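Local coordinates for Melibiose/raffinose/stachyose-binding protein MelE (Bacillus subtilis subsp. subtilis str. 168, PDB 4R6H), which binds melibiose, raffinose and stachyose and, as the solute-binding component of an ABC transporter, takes part in importing these sugars, at residues T36-M41 and H69-D74; F92-W97 and G305-T310; A169-K174 and Q239-I244; P183-G188 and L243-A248; L387-Q392 and S405-R410. All coordinates share one frame; numbering follows the deposited sequence.

Interaction 1: T36-M41 and H69-D74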
# COMPACT_ATOMS: atom_id res chain seq x y z
N THR A 36 -25.37 2.62 5.35
CA THR A 36 -24.19 2.86 6.14
C THR A 36 -22.95 2.37 5.41
O THR A 36 -22.92 1.25 4.90
CB THR A 36 -24.26 2.17 7.51
OG1 THR A 36 -24.55 0.78 7.33
CG2 THR A 36 -25.36 2.82 8.38
N ILE A 37 -21.95 3.25 5.36
CA ILE A 37 -20.71 2.97 4.62
C ILE A 37 -19.52 3.27 5.53
O ILE A 37 -19.42 4.36 6.12
CB ILE A 37 -20.57 3.87 3.39
CG1 ILE A 37 -21.82 3.81 2.55
CG2 ILE A 37 -19.29 3.52 2.59
CD1 ILE A 37 -21.75 4.52 1.21
N TYR A 38 -18.62 2.29 5.68
CA TYR A 38 -17.37 2.48 6.43
C TYR A 38 -16.21 2.58 5.44
O TYR A 38 -16.16 1.81 4.46
CB TYR A 38 -17.09 1.29 7.35
CG TYR A 38 -17.60 1.34 8.78
CD1 TYR A 38 -18.80 1.95 9.10
CD2 TYR A 38 -16.87 0.70 9.79
CE1 TYR A 38 -19.25 1.97 10.43
CE2 TYR A 38 -17.29 0.71 11.10
CZ TYR A 38 -18.48 1.33 11.42
OH TYR A 38 -18.88 1.32 12.74
N SER A 39 -15.25 3.46 5.76
CA SER A 39 -14.12 3.75 4.92
C SER A 39 -12.84 3.95 5.74
O SER A 39 -12.92 4.62 6.79
CB SER A 39 -14.40 5.00 4.06
OG SER A 39 -13.23 5.39 3.32
N THR A 40 -11.72 3.45 5.22
CA THR A 40 -10.38 3.75 5.80
C THR A 40 -9.70 5.00 5.23
O THR A 40 -8.54 5.24 5.55
CB THR A 40 -9.42 2.56 5.67
OG1 THR A 40 -9.01 2.34 4.31
CG2 THR A 40 -9.99 1.31 6.31
N MET A 41 -10.40 5.75 4.40
CA MET A 41 -9.82 6.96 3.81
C MET A 41 -9.39 7.91 4.92
O MET A 41 -10.05 8.01 5.94
CB MET A 41 -10.77 7.65 2.86
CG MET A 41 -10.99 6.88 1.60
SD MET A 41 -12.13 7.71 0.49
CE MET A 41 -12.41 6.46 -0.76
N HIS A 69 -18.89 6.85 7.37
CA HIS A 69 -18.05 6.81 8.55
C HIS A 69 -16.60 6.64 8.17
O HIS A 69 -16.27 5.72 7.39
CB HIS A 69 -18.42 5.61 9.40
CG HIS A 69 -19.80 5.67 9.96
ND1 HIS A 69 -20.05 5.78 11.32
CD2 HIS A 69 -21.02 5.63 9.36
CE1 HIS A 69 -21.35 5.81 11.52
NE2 HIS A 69 -21.96 5.72 10.36
N PHE A 70 -15.74 7.44 8.78
CA PHE A 70 -14.29 7.33 8.66
C PHE A 70 -13.69 7.13 10.06
O PHE A 70 -13.16 8.08 10.64
CB PHE A 70 -13.72 8.58 8.01
CG PHE A 70 -14.30 8.89 6.65
CD1 PHE A 70 -13.88 8.21 5.53
CD2 PHE A 70 -15.27 9.88 6.49
CE1 PHE A 70 -14.39 8.50 4.28
CE2 PHE A 70 -15.81 10.15 5.23
CZ PHE A 70 -15.38 9.45 4.13
N PRO A 71 -13.74 5.90 10.58
CA PRO A 71 -13.31 5.61 11.97
C PRO A 71 -11.82 5.80 12.25
O PRO A 71 -11.41 5.72 13.41
CB PRO A 71 -13.65 4.12 12.14
CG PRO A 71 -14.62 3.80 11.09
CD PRO A 71 -14.35 4.72 9.94
N GLY A 72 -10.99 5.99 11.23
CA GLY A 72 -9.55 6.14 11.43
C GLY A 72 -8.92 4.98 12.17
O GLY A 72 -9.07 3.82 11.78
N ASN A 73 -8.18 5.27 13.24
CA ASN A 73 -7.45 4.22 13.96
C ASN A 73 -8.35 3.20 14.64
O ASN A 73 -7.89 2.13 15.00
CB ASN A 73 -6.50 4.84 15.01
CG ASN A 73 -5.32 5.56 14.38
OD1 ASN A 73 -4.84 5.21 13.30
ND2 ASN A 73 -4.82 6.58 15.08
N ASP A 74 -9.62 3.54 14.83
CA ASP A 74 -10.60 2.64 15.46
C ASP A 74 -11.23 1.67 14.45
O ASP A 74 -11.99 0.80 14.85
CB ASP A 74 -11.73 3.42 16.14
CG ASP A 74 -11.25 4.21 17.35
OD1 ASP A 74 -10.36 3.70 18.06
OD2 ASP A 74 -11.76 5.33 17.57
O HOH W 1 -11.23 6.17 8.37
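Ile37 O accepts a hydrogen bond from His69 N at 2.8 Å, with an N-H...O angle of 159°. Ser39 N returns a more bent bond to His69 O at 3.0 Å. The two bonds bracket Tyr38, which is bridged to His69 in parallel register. This is the end of a two-stranded parallel sheet, strands 33-38 and 64-69. Helix 44-60 joins the strands, so the unit is a beta-alpha-beta crossover, placed near the start of this solute-binding fold.

Beyond the bridge the two segments separate. Ser39 OG stands anti to its own nitrogen (chi1 174°). There it accepts from Met41 N at 3.1 Å and closes an ST turn. A water accepts a hydrogen bond from Gly72 N at 2.9 Å and lies near Ser39 O and Met41 O. It sits where the two segments diverge. Phe70 CA also points its hydrogen at Ser39 O.

Packing differs on the two sides. On one, the Tyr38 ring has Pro71 CG over one face, 4.0 Å from Tyr38 CD2. Tyr38 CE1 in turn lies over one face of the His69 ring. The two rings meet obliquely, their planes 33° apart. Their polar ends look elsewhere: Tyr38 OH bonds to Arg82 and His69 NE2 to Ser67. On the other side Phe70 turns its ring edge to Ser39, whose OG lies near the ring plane, 3.5 Å from Phe70 CE1. That same Phe70 CE1 also touches Met41 CB at 4.0 Å.

Interaction 2: F92-W97 and G305-T310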
# COMPACT_ATOMS: atom_id res chain seq x y z
N PHE A 92 -18.50 -1.59 3.29
CA PHE A 92 -17.30 -1.41 4.11
C PHE A 92 -16.05 -1.59 3.25
O PHE A 92 -16.04 -2.19 2.21
CB PHE A 92 -17.31 -2.34 5.32
CG PHE A 92 -17.50 -3.78 4.99
CD1 PHE A 92 -18.79 -4.32 4.88
CD2 PHE A 92 -16.42 -4.59 4.74
CE1 PHE A 92 -18.94 -5.65 4.52
CE2 PHE A 92 -16.59 -5.93 4.41
CZ PHE A 92 -17.85 -6.44 4.30
N ASP A 93 -14.96 -1.04 3.77
CA ASP A 93 -13.65 -1.07 3.10
C ASP A 93 -12.86 -2.28 3.59
O ASP A 93 -12.66 -2.48 4.81
CB ASP A 93 -12.98 0.24 3.47
CG ASP A 93 -11.68 0.55 2.69
OD1 ASP A 93 -11.16 -0.32 1.97
OD2 ASP A 93 -11.21 1.72 2.87
N THR A 94 -12.42 -3.11 2.66
CA THR A 94 -11.62 -4.26 3.05
C THR A 94 -10.11 -3.96 3.16
O THR A 94 -9.38 -4.77 3.73
CB THR A 94 -11.85 -5.44 2.09
OG1 THR A 94 -11.54 -5.05 0.76
CG2 THR A 94 -13.32 -5.86 2.13
N HIS A 95 -9.66 -2.84 2.60
CA HIS A 95 -8.30 -2.30 2.70
C HIS A 95 -7.16 -3.30 2.73
O HIS A 95 -6.29 -3.23 3.61
CB HIS A 95 -8.22 -1.33 3.89
CG HIS A 95 -8.38 -1.96 5.25
ND1 HIS A 95 -7.34 -2.05 6.15
CD2 HIS A 95 -9.47 -2.42 5.90
CE1 HIS A 95 -7.77 -2.60 7.26
NE2 HIS A 95 -9.06 -2.82 7.14
N GLY A 96 -7.16 -4.21 1.78
CA GLY A 96 -6.08 -5.21 1.61
C GLY A 96 -6.27 -6.53 2.30
O GLY A 96 -5.40 -7.39 2.22
N TRP A 97 -7.42 -6.70 2.96
CA TRP A 97 -7.73 -7.90 3.72
C TRP A 97 -9.02 -8.57 3.24
O TRP A 97 -9.62 -9.32 4.01
CB TRP A 97 -7.85 -7.54 5.21
CG TRP A 97 -6.62 -7.00 5.85
CD1 TRP A 97 -6.24 -5.67 5.92
CD2 TRP A 97 -5.62 -7.74 6.52
NE1 TRP A 97 -5.04 -5.57 6.58
CE2 TRP A 97 -4.63 -6.82 6.96
CE3 TRP A 97 -5.45 -9.09 6.80
CZ2 TRP A 97 -3.50 -7.21 7.70
CZ3 TRP A 97 -4.31 -9.49 7.51
CH2 TRP A 97 -3.36 -8.55 7.93
N GLY A 305 1.18 -3.53 -3.64
CA GLY A 305 -0.04 -2.86 -3.16
C GLY A 305 -1.28 -3.63 -3.50
O GLY A 305 -1.65 -4.60 -2.80
N GLY A 306 -1.89 -3.23 -4.59
CA GLY A 306 -3.14 -3.85 -5.04
C GLY A 306 -4.32 -3.15 -4.44
O GLY A 306 -4.55 -2.01 -4.77
N GLU A 307 -5.08 -3.82 -3.57
CA GLU A 307 -6.16 -3.15 -2.85
C GLU A 307 -5.66 -1.96 -2.11
O GLU A 307 -4.67 -2.06 -1.38
CB GLU A 307 -6.70 -4.03 -1.73
CG GLU A 307 -7.76 -4.99 -2.10
CD GLU A 307 -8.37 -5.64 -0.87
OE1 GLU A 307 -8.10 -6.83 -0.62
OE2 GLU A 307 -9.08 -4.95 -0.11
N ARG A 308 -6.37 -0.86 -2.20
CA ARG A 308 -6.15 0.26 -1.33
C ARG A 308 -7.46 0.55 -0.60
O ARG A 308 -7.61 0.20 0.60
CB ARG A 308 -5.58 1.47 -2.09
CG ARG A 308 -5.52 2.75 -1.30
CD ARG A 308 -4.35 2.81 -0.38
NE ARG A 308 -4.10 4.20 -0.02
CZ ARG A 308 -3.43 4.58 1.06
NH1 ARG A 308 -2.95 3.69 1.91
NH2 ARG A 308 -3.25 5.88 1.30
N TYR A 309 -8.39 1.20 -1.29
CA TYR A 309 -9.74 1.42 -0.75
C TYR A 309 -10.72 0.62 -1.57
O TYR A 309 -10.72 0.68 -2.79
CB TYR A 309 -10.12 2.90 -0.80
CG TYR A 309 -9.16 3.81 -0.11
CD1 TYR A 309 -8.72 3.56 1.17
CD2 TYR A 309 -8.68 4.91 -0.77
CE1 TYR A 309 -7.87 4.46 1.81
CE2 TYR A 309 -7.82 5.79 -0.16
CZ TYR A 309 -7.40 5.53 1.12
OH TYR A 309 -6.53 6.37 1.80
N THR A 310 -11.62 -0.09 -0.88
CA THR A 310 -12.66 -0.83 -1.57
C THR A 310 -14.04 -0.57 -0.97
O THR A 310 -14.15 0.01 0.11
CB THR A 310 -12.45 -2.36 -1.54
OG1 THR A 310 -12.67 -2.83 -0.20
CG2 THR A 310 -11.04 -2.75 -1.99
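Glu307 OE2 is gripped by two donors from opposite faces of its carboxylate. Thr94 OG1 donates a hydrogen bond to Glu307 OE2 at 2.6 Å, and Gly96 N reaches the same oxygen at 2.8 Å. Thr94 OG1 receives in turn from Thr310 OG1 at 2.7 Å, so two hydroxyls and a carboxylate form a directed chain of bonds. A second shared acceptor is Asp93 OD1. Thr310 N reaches Asp93 OD1 at 2.9 Å in an almost straight bond (169°), while His95 N comes to its other face and completes an Asx turn. Asp93 is swung there with CG anti to the backbone nitrogen (chi1 -170°). Its OD2 bonds to Thr40 outside the pair.

The two carboxylates thus hold the type I' turn from Thr94 to Trp97 against residues 307-310. His95 CA adds a C-H...O contact to Arg308 O at 3.3 Å.

Glu307 OE1 bonds to Gly98 N, at the start of helix 98-102. Residues 305-310 run from strand 303-306 of the mixed sheet to strand 310-313, which pairs with strand 91-92. This path is consistent with a lobe-to-lobe crossing as in other solute-binding proteins.

Interaction 3: A169-K174 and Q239-I244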
# COMPACT_ATOMS: atom_id res chain seq x y z
N ALA A 169 23.84 2.29 -7.07
CA ALA A 169 23.44 3.68 -7.28
C ALA A 169 23.61 4.54 -6.03
O ALA A 169 24.02 5.69 -6.10
CB ALA A 169 21.99 3.76 -7.76
N LEU A 170 23.22 4.01 -4.86
CA LEU A 170 23.39 4.73 -3.61
C LEU A 170 24.84 5.07 -3.37
O LEU A 170 25.18 6.16 -2.97
CB LEU A 170 22.81 3.90 -2.43
CG LEU A 170 21.32 3.57 -2.53
CD1 LEU A 170 20.91 2.89 -1.24
CD2 LEU A 170 20.47 4.82 -2.79
N ARG A 171 25.71 4.07 -3.60
CA ARG A 171 27.16 4.29 -3.45
C ARG A 171 27.64 5.38 -4.40
O ARG A 171 28.43 6.26 -4.02
CB ARG A 171 27.93 2.99 -3.68
CG ARG A 171 27.78 2.02 -2.53
CD ARG A 171 28.98 1.07 -2.38
NE ARG A 171 29.34 0.55 -3.67
CZ ARG A 171 28.74 -0.47 -4.27
NH1 ARG A 171 29.14 -0.83 -5.47
NH2 ARG A 171 27.78 -1.17 -3.66
N THR A 172 27.12 5.37 -5.62
CA THR A 172 27.49 6.41 -6.60
C THR A 172 27.10 7.80 -6.14
O THR A 172 27.85 8.78 -6.24
CB THR A 172 26.84 6.13 -7.97
OG1 THR A 172 27.36 4.91 -8.49
CG2 THR A 172 27.09 7.30 -8.95
N ILE A 173 25.88 7.92 -5.64
CA ILE A 173 25.41 9.20 -5.16
C ILE A 173 26.26 9.70 -3.99
O ILE A 173 26.61 10.89 -3.92
CB ILE A 173 23.90 9.07 -4.77
CG1 ILE A 173 23.04 8.87 -6.02
CG2 ILE A 173 23.39 10.26 -4.00
CD1 ILE A 173 21.76 8.07 -5.79
N LYS A 174 26.61 8.81 -3.06
CA LYS A 174 27.41 9.19 -1.95
C LYS A 174 28.78 9.70 -2.45
O LYS A 174 29.22 10.75 -2.00
CB LYS A 174 27.57 8.05 -0.94
CG LYS A 174 28.50 8.45 0.20
CD LYS A 174 28.69 7.37 1.25
CE LYS A 174 29.84 6.45 0.95
NZ LYS A 174 30.24 5.57 2.11
N GLN A 239 23.22 1.54 6.46
CA GLN A 239 23.57 2.39 7.58
C GLN A 239 25.10 2.56 7.69
O GLN A 239 25.64 3.66 7.75
CB GLN A 239 23.01 1.80 8.86
CG GLN A 239 23.28 2.63 10.09
CD GLN A 239 23.18 1.83 11.37
OE1 GLN A 239 23.80 0.77 11.49
NE2 GLN A 239 22.42 2.33 12.33
N LYS A 240 25.80 1.45 7.75
CA LYS A 240 27.24 1.53 7.99
C LYS A 240 27.98 2.31 6.91
O LYS A 240 28.93 3.06 7.21
CB LYS A 240 27.84 0.15 8.11
CG LYS A 240 29.17 0.17 8.87
CD LYS A 240 29.73 -1.22 9.08
CE LYS A 240 31.13 -1.18 9.68
NZ LYS A 240 31.90 -2.43 9.35
N GLU A 241 27.52 2.14 5.66
CA GLU A 241 28.15 2.75 4.48
C GLU A 241 27.66 4.15 4.18
O GLU A 241 28.04 4.72 3.15
CB GLU A 241 27.93 1.87 3.30
CG GLU A 241 28.56 0.49 3.48
CD GLU A 241 28.19 -0.49 2.42
OE1 GLU A 241 27.92 -0.06 1.27
OE2 GLU A 241 28.12 -1.72 2.69
N LYS A 242 26.86 4.69 5.07
CA LYS A 242 26.32 6.04 5.00
C LYS A 242 25.51 6.23 3.73
O LYS A 242 25.57 7.29 3.08
CB LYS A 242 27.44 7.09 5.12
CG LYS A 242 28.24 6.94 6.43
CD LYS A 242 29.55 6.18 6.18
CE LYS A 242 30.26 5.81 7.48
NZ LYS A 242 30.57 7.00 8.32
N LEU A 243 24.73 5.21 3.39
CA LEU A 243 23.83 5.29 2.20
C LEU A 243 22.43 5.73 2.60
O LEU A 243 21.63 6.07 1.74
CB LEU A 243 23.76 3.99 1.50
CG LEU A 243 25.13 3.38 1.15
CD1 LEU A 243 25.00 2.04 0.46
CD2 LEU A 243 25.94 4.38 0.34
N ILE A 244 22.14 5.69 3.89
CA ILE A 244 20.94 6.29 4.44
C ILE A 244 21.32 7.54 5.23
O ILE A 244 22.52 7.81 5.47
CB ILE A 244 20.05 5.27 5.22
CG1 ILE A 244 20.82 4.66 6.40
CG2 ILE A 244 19.54 4.18 4.28
CD1 ILE A 244 19.91 3.95 7.40
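Leu243 lays its side chain obliquely across Leu170 and Arg171, on the side of helix 163-177. Its CB meets Leu170 CB at 4.0 Å. Its two methyls reach further along the helix: Leu243 CD2 comes to 3.8 Å from Leu170 O, and Leu243 CD1 lies 4.1 Å from Arg171 CG. One leucine therefore touches both the side chain and the backbone of the helix.

Lys174 runs beside this leucine toward the 239-244 segment. It leaves the helix extended, then bends at its third torsion (chi3 90°), which carries the ammonium to the backbone just past the helix end. Lys174 NZ donates to Glu241 O at 2.6 Å, from above the carbonyl plane. On the way Lys174 CD passes Lys242 O at 3.6 Å and touches Lys242 CB.

Arg171 and Glu241 approach each other obliquely, the guanidinium and carboxylate planes 52° apart. Glu241 OE1 is 4.0 Å from Arg171 CD but 5.1 Å from Arg171 NH2. The opposite charges are near without touching.

Glu241 is where helix 229-240 gives way, and Lys242, with positive phi, ends it as the C-prime residue of a Schellman motif. The lysine from helix 163-177 thus binds a carbonyl at this helix end. Leu170 also packs on Met238 of helix 229-240, on Pro183 and Phe184 of strand 182-185 and on Phe267 of strand 265-269.

Interaction 4: P183-G188 and L243-A248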
# COMPACT_ATOMS: atom_id res chain seq x y z
N PRO A 183 21.52 9.41 -0.05
CA PRO A 183 21.15 8.53 -1.15
C PRO A 183 19.76 7.89 -0.94
O PRO A 183 18.98 7.85 -1.92
CB PRO A 183 22.28 7.49 -1.18
CG PRO A 183 23.43 8.20 -0.53
CD PRO A 183 22.86 9.08 0.49
N PHE A 184 19.45 7.44 0.28
CA PHE A 184 18.16 6.76 0.55
C PHE A 184 17.69 7.22 1.88
O PHE A 184 18.33 6.97 2.86
CB PHE A 184 18.44 5.27 0.52
CG PHE A 184 17.24 4.36 0.62
CD1 PHE A 184 15.97 4.76 0.19
CD2 PHE A 184 17.42 3.05 1.03
CE1 PHE A 184 14.90 3.87 0.22
CE2 PHE A 184 16.35 2.15 1.04
CZ PHE A 184 15.10 2.57 0.66
N TRP A 185 16.60 7.96 1.94
CA TRP A 185 16.18 8.67 3.15
C TRP A 185 15.05 7.99 3.87
O TRP A 185 14.10 7.56 3.25
CB TRP A 185 15.75 10.10 2.79
CG TRP A 185 15.53 11.02 3.94
CD1 TRP A 185 16.44 11.86 4.52
CD2 TRP A 185 14.30 11.26 4.59
NE1 TRP A 185 15.86 12.58 5.52
CE2 TRP A 185 14.53 12.25 5.59
CE3 TRP A 185 13.01 10.75 4.45
CZ2 TRP A 185 13.50 12.71 6.44
CZ3 TRP A 185 12.01 11.21 5.28
CH2 TRP A 185 12.25 12.20 6.24
N PHE A 186 15.21 7.86 5.18
CA PHE A 186 14.19 7.32 6.08
C PHE A 186 13.78 8.29 7.16
O PHE A 186 14.64 8.87 7.85
CB PHE A 186 14.72 6.04 6.82
CG PHE A 186 14.73 4.81 5.98
CD1 PHE A 186 15.79 4.54 5.16
CD2 PHE A 186 13.67 3.93 6.00
CE1 PHE A 186 15.82 3.39 4.37
CE2 PHE A 186 13.67 2.79 5.24
CZ PHE A 186 14.76 2.52 4.41
N ALA A 187 12.49 8.36 7.35
CA ALA A 187 11.94 9.09 8.50
C ALA A 187 11.86 8.08 9.69
O ALA A 187 10.77 7.68 10.09
CB ALA A 187 10.58 9.68 8.18
N GLY A 188 13.02 7.72 10.23
CA GLY A 188 13.14 6.61 11.14
C GLY A 188 12.56 6.91 12.51
O GLY A 188 12.42 6.00 13.33
N LEU A 243 24.73 5.21 3.39
CA LEU A 243 23.83 5.29 2.20
C LEU A 243 22.43 5.73 2.60
O LEU A 243 21.63 6.07 1.74
CB LEU A 243 23.76 3.99 1.50
CG LEU A 243 25.13 3.38 1.15
CD1 LEU A 243 25.00 2.04 0.46
CD2 LEU A 243 25.94 4.38 0.34
N ILE A 244 22.14 5.69 3.89
CA ILE A 244 20.94 6.29 4.44
C ILE A 244 21.32 7.54 5.23
O ILE A 244 22.52 7.81 5.47
CB ILE A 244 20.05 5.27 5.22
CG1 ILE A 244 20.82 4.66 6.40
CG2 ILE A 244 19.54 4.18 4.28
CD1 ILE A 244 19.91 3.95 7.40
N ASN A 245 20.34 8.35 5.58
CA ASN A 245 20.60 9.51 6.37
C ASN A 245 21.17 9.17 7.75
O ASN A 245 20.70 8.27 8.44
CB ASN A 245 19.37 10.42 6.50
CG ASN A 245 18.05 9.69 6.76
OD1 ASN A 245 17.75 8.69 6.11
ND2 ASN A 245 17.24 10.24 7.64
N ILE A 246 22.17 9.94 8.13
CA ILE A 246 22.85 9.80 9.43
C ILE A 246 21.89 9.93 10.60
O ILE A 246 22.05 9.23 11.60
CB ILE A 246 24.04 10.80 9.54
CG1 ILE A 246 24.94 10.47 10.75
CG2 ILE A 246 23.56 12.23 9.62
CD1 ILE A 246 25.67 9.15 10.65
N ASP A 247 20.86 10.77 10.45
CA ASP A 247 19.85 11.04 11.46
C ASP A 247 18.60 10.18 11.31
O ASP A 247 17.56 10.56 11.80
CB ASP A 247 19.48 12.53 11.48
CG ASP A 247 18.67 12.98 10.25
OD1 ASP A 247 18.75 12.30 9.21
OD2 ASP A 247 17.95 14.01 10.35
N ALA A 248 18.71 9.03 10.66
CA ALA A 248 17.53 8.18 10.41
C ALA A 248 16.71 7.91 11.66
O ALA A 248 15.48 8.07 11.62
CB ALA A 248 17.90 6.89 9.72
O HOH W 2 17.02 14.22 7.65
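Asn245 uses both ends of its amide on the backbone of Phe186. Phe186 N donates to Asn245 OD1 at 2.8 Å, and Asn245 ND2 donates to Phe186 O at 2.9 Å, both nearly straight. Asn245 ND2 also gives a bond to Asp247 OD1 at 3.0 Å. These three bonds fix the rotation of the amide. A further backbone bond, Phe184 N to Leu243 O, is weak. A water links the two segments as well: it accepts from Trp185 NE1 and donates to Asp247 OD2.

The amide also lies over one face of the Trp185 indole. The two planes are only 16° apart, with Asn245 CG 3.5 Å from Trp185 CD1.

Apolar contacts centre on Ile244. Its CG2 meets the edge of the Phe186 ring, 3.8 Å from Phe186 CE1, and lies 4.0 Å from Phe184 CD2. Phe184 O is buried without a hydrogen-bonding partner; Ile244 CA points a C-H at it from 3.1 Å.

Strand 182-185 pairs in parallel with strand 265-269 of the mixed sheet. Just past the end of this strand, Asn245, first residue of a type I turn, binds Phe186 much as a neighbouring strand would, taking both the N-H and the C=O of one residue.

Interaction 5: L387-Q392 and S405-R410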
# COMPACT_ATOMS: atom_id res chain seq x y z
N LEU A 387 7.78 -5.52 12.47
CA LEU A 387 8.79 -5.16 11.42
C LEU A 387 9.35 -3.74 11.66
O LEU A 387 10.53 -3.48 11.51
CB LEU A 387 8.17 -5.29 10.02
CG LEU A 387 7.80 -6.70 9.57
CD1 LEU A 387 6.96 -6.61 8.30
CD2 LEU A 387 9.02 -7.59 9.37
N GLY A 388 8.46 -2.82 12.02
CA GLY A 388 8.88 -1.46 12.30
C GLY A 388 9.82 -1.38 13.49
O GLY A 388 10.88 -0.75 13.42
N THR A 389 9.42 -2.09 14.56
CA THR A 389 10.19 -2.23 15.80
C THR A 389 11.62 -2.68 15.53
O THR A 389 12.58 -2.03 15.94
CB THR A 389 9.55 -3.28 16.78
OG1 THR A 389 8.38 -2.74 17.39
CG2 THR A 389 10.50 -3.73 17.84
N VAL A 390 11.76 -3.79 14.84
CA VAL A 390 13.09 -4.37 14.67
C VAL A 390 13.96 -3.47 13.79
O VAL A 390 15.17 -3.34 13.99
CB VAL A 390 13.08 -5.84 14.19
CG1 VAL A 390 12.35 -6.72 15.20
CG2 VAL A 390 12.55 -6.01 12.77
N GLY A 391 13.33 -2.85 12.78
CA GLY A 391 14.09 -1.95 11.96
C GLY A 391 14.57 -0.73 12.71
O GLY A 391 15.70 -0.29 12.54
N GLN A 392 13.73 -0.19 13.60
CA GLN A 392 14.13 0.94 14.39
C GLN A 392 15.24 0.55 15.38
O GLN A 392 16.21 1.30 15.59
CB GLN A 392 12.92 1.48 15.14
CG GLN A 392 12.97 2.94 15.41
CD GLN A 392 11.65 3.44 15.95
OE1 GLN A 392 11.07 2.83 16.87
NE2 GLN A 392 11.16 4.53 15.38
N SER A 405 16.15 -11.76 13.14
CA SER A 405 15.40 -12.85 12.55
C SER A 405 14.88 -13.78 13.63
O SER A 405 13.80 -14.32 13.51
CB SER A 405 16.25 -13.59 11.53
OG SER A 405 16.47 -12.71 10.44
N GLN A 406 15.62 -13.91 14.73
CA GLN A 406 15.13 -14.77 15.80
C GLN A 406 13.90 -14.16 16.48
O GLN A 406 12.90 -14.85 16.72
CB GLN A 406 16.25 -15.04 16.78
CG GLN A 406 17.33 -15.89 16.12
CD GLN A 406 18.44 -16.27 17.07
OE1 GLN A 406 18.73 -17.45 17.28
NE2 GLN A 406 19.06 -15.26 17.67
N LYS A 407 13.96 -12.86 16.75
CA LYS A 407 12.78 -12.15 17.27
C LYS A 407 11.57 -12.21 16.35
O LYS A 407 10.43 -12.42 16.78
CB LYS A 407 13.16 -10.72 17.54
CG LYS A 407 12.02 -9.81 17.99
CD LYS A 407 11.73 -9.96 19.48
CE LYS A 407 10.55 -9.10 19.95
NZ LYS A 407 10.74 -7.65 19.68
N LEU A 408 11.80 -12.03 15.04
CA LEU A 408 10.69 -12.11 14.14
C LEU A 408 9.99 -13.46 14.20
O LEU A 408 8.79 -13.52 14.11
CB LEU A 408 11.10 -11.75 12.70
CG LEU A 408 11.47 -10.26 12.56
CD1 LEU A 408 12.26 -10.10 11.25
CD2 LEU A 408 10.28 -9.32 12.56
N GLY A 409 10.79 -14.54 14.24
CA GLY A 409 10.26 -15.90 14.27
C GLY A 409 9.41 -16.11 15.51
O GLY A 409 8.37 -16.74 15.46
N ARG A 410 9.90 -15.60 16.63
CA ARG A 410 9.16 -15.74 17.89
C ARG A 410 7.82 -15.00 17.82
O ARG A 410 6.78 -15.54 18.19
CB ARG A 410 9.98 -15.20 19.07
CG ARG A 410 11.18 -16.05 19.46
CD ARG A 410 11.77 -15.63 20.80
NE ARG A 410 12.42 -14.31 20.80
CZ ARG A 410 13.69 -14.06 20.44
NH1 ARG A 410 14.50 -15.02 20.01
NH2 ARG A 410 14.16 -12.82 20.49
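Leu387 and Val390 meet Lys407 and Leu408 through aliphatic groups, and no flat group bridges the two helices. The guanidinium of Arg410 is turned back on its own helix, with Gln406 O and Lys407 CA over the same face. Aromatic residues border the contact from outside: Leu408 packs on Trp225 and Phe228, Leu387 on Phe228 and Tyr198, and Val390 on Tyr198.

The centre is one methyl, Leu408 CD2. It lies 3.8 Å from Leu387 CD2 and 4.0 Å from Val390 CG2, between residues one turn apart on the facing helix. The two leucine side chains cross at about a right angle. Leu387 starts out away from helix 401-420, yet its end comes back to make this contact. Val390 starts out toward helix 401-420.

Val390 spreads its two methyls over two partners. While CG2 goes to Leu408, Val390 CG1 lies 4.2 Å from Lys407 CG. Lys407 is kinked at its second torsion (chi2 81°), and its NZ ends 4.3 Å from Thr389 CG2. Thr389 OG1 bonds instead to Lys191.

The helix segments run antiparallel at 163°, with axes 10.6 Å apart. That spacing is wide and leaves the contact to side-chain ends. Helices 383-395 and 401-420 follow each other in the chain as a helical hairpin. Helix 192-206 packs against the first through Leu387, Val390 and Gln392.

Interactions 1 and 2 adjoin, their centres 12 Å apart, through Thr40 with Asp93 and through Tyr309 with Thr40 and Met41. Interactions 3 and 4 form a second cluster, with centres about 30 to 40 Å from those of the first. They share Leu243 and Ile244, and helix 163-177 leads into strand 182-185. Interaction 5 lies 19 Å from interaction 4 between centres and touches it where Gln392 meets Gly188 O. Along the chain, interaction 1 closes first, and interactions 3 and 4 fall between the two halves of interaction 2. Interaction 5 comes last. This spread suits a two-lobed solute-binding protein, here in an open conformation, with interaction 2 joining distant parts of the chain.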